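YcaO (Methanopyrus kandleri, PDB 6CIB) binds adenine nucleotide and magnesium and probably uses ATP to drive thioamidation of peptide backbone amides. Local coordinates at residues V174-I179 against G365-K370. Residues are numbered along the deposited sequence; the frame is centred on the assembly and turned at random.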
loop_
_atom_site.group_PDB
_atom_site.type_symbol
_atom_site.label_atom_id
_atom_site.label_comp_id
_atom_site.label_asym_id
_atom_site.label_seq_id
_atom_site.Cartn_x
_atom_site.Cartn_y
_atom_site.Cartn_z
ATOM N N VAL A 174 -3.754 11.155 10.522
ATOM C CA VAL A 174 -2.610 11.837 11.132
ATOM C C VAL A 174 -2.325 13.189 10.459
ATOM O O VAL A 174 -2.145 14.183 11.150
ATOM C CB VAL A 174 -1.360 10.908 11.179
ATOM C CG1 VAL A 174 -0.091 11.662 11.579
ATOM C CG2 VAL A 174 -1.598 9.755 12.149
ATOM N N GLU A 175 -2.319 13.226 9.127
ATOM C CA GLU A 175 -2.073 14.470 8.380
ATOM C C GLU A 175 -3.236 15.478 8.438
ATOM O O GLU A 175 -3.001 16.681 8.550
ATOM C CB GLU A 175 -1.697 14.191 6.912
ATOM C CG GLU A 175 -0.466 13.312 6.685
ATOM C CD GLU A 175 0.862 13.915 7.127
ATOM O OE1 GLU A 175 0.934 15.111 7.469
ATOM O OE2 GLU A 175 1.863 13.169 7.129
ATOM N N TYR A 176 -4.473 14.988 8.353
ATOM C CA TYR A 176 -5.664 15.853 8.390
ATOM C C TYR A 176 -5.778 16.624 9.712
ATOM O O TYR A 176 -5.993 17.833 9.701
ATOM C CB TYR A 176 -6.935 15.036 8.138
ATOM C CG TYR A 176 -8.186 15.853 7.886
ATOM C CD1 TYR A 176 -8.487 16.332 6.604
ATOM C CD2 TYR A 176 -9.085 16.127 8.922
ATOM C CE1 TYR A 176 -9.640 17.074 6.366
ATOM C CE2 TYR A 176 -10.242 16.870 8.697
ATOM C CZ TYR A 176 -10.514 17.338 7.418
ATOM O OH TYR A 176 -11.656 18.068 7.190
ATOM N N PHE A 177 -5.619 15.914 10.832
ATOM C CA PHE A 177 -5.728 16.491 12.172
ATOM C C PHE A 177 -4.387 16.921 12.748
ATOM O O PHE A 177 -4.348 17.468 13.851
ATOM C CB PHE A 177 -6.366 15.491 13.140
ATOM C CG PHE A 177 -7.800 15.179 12.837
ATOM C CD1 PHE A 177 -8.803 16.137 13.042
ATOM C CD2 PHE A 177 -8.159 13.918 12.358
ATOM C CE1 PHE A 177 -10.135 15.836 12.768
ATOM C CE2 PHE A 177 -9.490 13.616 12.080
ATOM C CZ PHE A 177 -10.477 14.575 12.286
ATOM N N ARG A 178 -3.302 16.666 12.011
ATOM C CA ARG A 178 -1.926 16.880 12.496
ATOM C C ARG A 178 -1.706 16.252 13.876
ATOM O O ARG A 178 -1.231 16.904 14.814
ATOM C CB ARG A 178 -1.527 18.358 12.442
ATOM C CG ARG A 178 -1.412 18.868 11.024
ATOM C CD ARG A 178 -0.656 20.175 10.959
ATOM N NE ARG A 178 0.036 20.276 9.679
ATOM C CZ ARG A 178 1.355 20.207 9.518
ATOM N NH1 ARG A 178 2.167 20.060 10.562
ATOM N NH2 ARG A 178 1.869 20.303 8.301
ATOM N N ILE A 179 -2.096 14.980 13.978
ATOM C CA ILE A 179 -1.865 14.153 15.158
ATOM C C ILE A 179 -0.363 13.912 15.301
ATOM O O ILE A 179 0.335 13.723 14.302
ATOM C CB ILE A 179 -2.621 12.797 15.064
ATOM C CG1 ILE A 179 -4.138 13.036 14.937
ATOM C CG2 ILE A 179 -2.302 11.899 16.261
ATOM C CD1 ILE A 179 -4.976 11.796 14.690
ATOM N N GLY A 365 -13.046 11.186 2.847
ATOM C CA GLY A 365 -13.710 10.015 3.427
ATOM C C GLY A 365 -14.508 10.376 4.675
ATOM O O GLY A 365 -14.745 11.556 4.953
ATOM N N ASN A 366 -14.922 9.357 5.428
ATOM C CA ASN A 366 -15.662 9.560 6.676
ATOM C C ASN A 366 -14.727 10.096 7.747
ATOM O O ASN A 366 -13.847 9.386 8.221
ATOM C CB ASN A 366 -16.336 8.260 7.131
ATOM C CG ASN A 366 -17.406 7.787 6.168
ATOM O OD1 ASN A 366 -17.855 8.534 5.296
ATOM N ND2 ASN A 366 -17.826 6.539 6.324
HETATM N N MSE A 367 -14.914 11.363 8.097
HETATM C CA MSE A 367 -14.053 12.053 9.055
HETATM C C MSE A 367 -14.864 12.482 10.248
HETATM O O MSE A 367 -15.924 13.089 10.079
HETATM C CB MSE A 367 -13.439 13.254 8.334
HETATM C CG MSE A 367 -12.067 13.645 8.872
HETATM SE SE MSE A 367 -10.776 12.184 8.581
HETATM C CE MSE A 367 -9.890 12.897 6.973
ATOM N N PRO A 368 -14.397 12.158 11.479
ATOM C CA PRO A 368 -15.073 12.720 12.654
ATOM C C PRO A 368 -14.695 14.194 12.860
ATOM O O PRO A 368 -13.716 14.672 12.273
ATOM C CB PRO A 368 -14.563 11.851 13.808
ATOM C CG PRO A 368 -13.228 11.367 13.360
ATOM C CD PRO A 368 -13.259 11.296 11.858
ATOM N N GLU A 369 -15.478 14.898 13.673
ATOM C CA GLU A 369 -15.235 16.313 13.992
ATOM C C GLU A 369 -13.981 16.541 14.860
ATOM O O GLU A 369 -13.346 17.596 14.766
ATOM C CB GLU A 369 -16.496 16.957 14.609
ATOM C CG GLU A 369 -16.874 16.528 16.033
ATOM C CD GLU A 369 -17.477 15.130 16.132
ATOM O OE1 GLU A 369 -18.710 15.024 16.307
ATOM O OE2 GLU A 369 -16.720 14.136 16.044
ATOM N N LYS A 370 -13.633 15.538 15.674
ATOM C CA LYS A 370 -12.509 15.588 16.623
ATOM C C LYS A 370 -11.477 14.474 16.332
ATOM O O LYS A 370 -11.861 13.403 15.841
ATOM C CB LYS A 370 -13.046 15.456 18.058
ATOM C CG LYS A 370 -12.175 16.079 19.140
ATOM C CD LYS A 370 -12.841 16.038 20.506
ATOM C CE LYS A 370 -11.964 16.703 21.555
ATOM N NZ LYS A 370 -12.580 16.651 22.909
#
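A single selenomethionine, M367, meets two aromatic rings at once, those of the successive residues Y176 and F177, and no hydrogen bond joins the two segments. Its methyl group lies over one face of the Y176 ring, with M367 CE 3.8 Å from the ring centroid and 22° off the normal, a CH-pi contact. The methyl is displaced from the ring centre toward the rim and comes closest at Y176 CG, 3.5 Å from M367 CE. Further back along the side chain, M367 CG touches Y176 CE2 at 3.7 Å, while M367 SE passes obliquely by the F177 ring, 4.0 Å from F177 CE2. The selenium also lies obliquely to the Y176 ring, M367 SE 4.7 Å from its centroid, so that one residue makes Met-aromatic contacts with both rings. The M367 chain bends at chi2 (63°) and again at chi3 (100°), which folds the methyl onto Y176 and leaves the selenium beside F177. The two rings also touch each other: Y176 CD2 stands 3.8 Å above the F177 plane, over its centre, and F177 CE1 lies at the edge of the Y176 ring. At its far end F177 meets backbone: the carbonyl oxygen of P368 sits near the ring plane, 3.2 Å from F177 CZ, where it faces the slightly positive ring edge. Beyond the two segments, Y357 packs edge-to-face with Y176, and I173, one turn earlier on the helix that carries Y176, touches M367 as well. R212 NH2 hydrogen-bonds the carbonyl oxygen of N366, just before the selenomethionine. The contact lies at the surface, away from the nucleotide and magnesium sites, and is plain Met-aromatic packing that joins the irregular loop after strand 346-351 to the C-terminal end of helix 154-177.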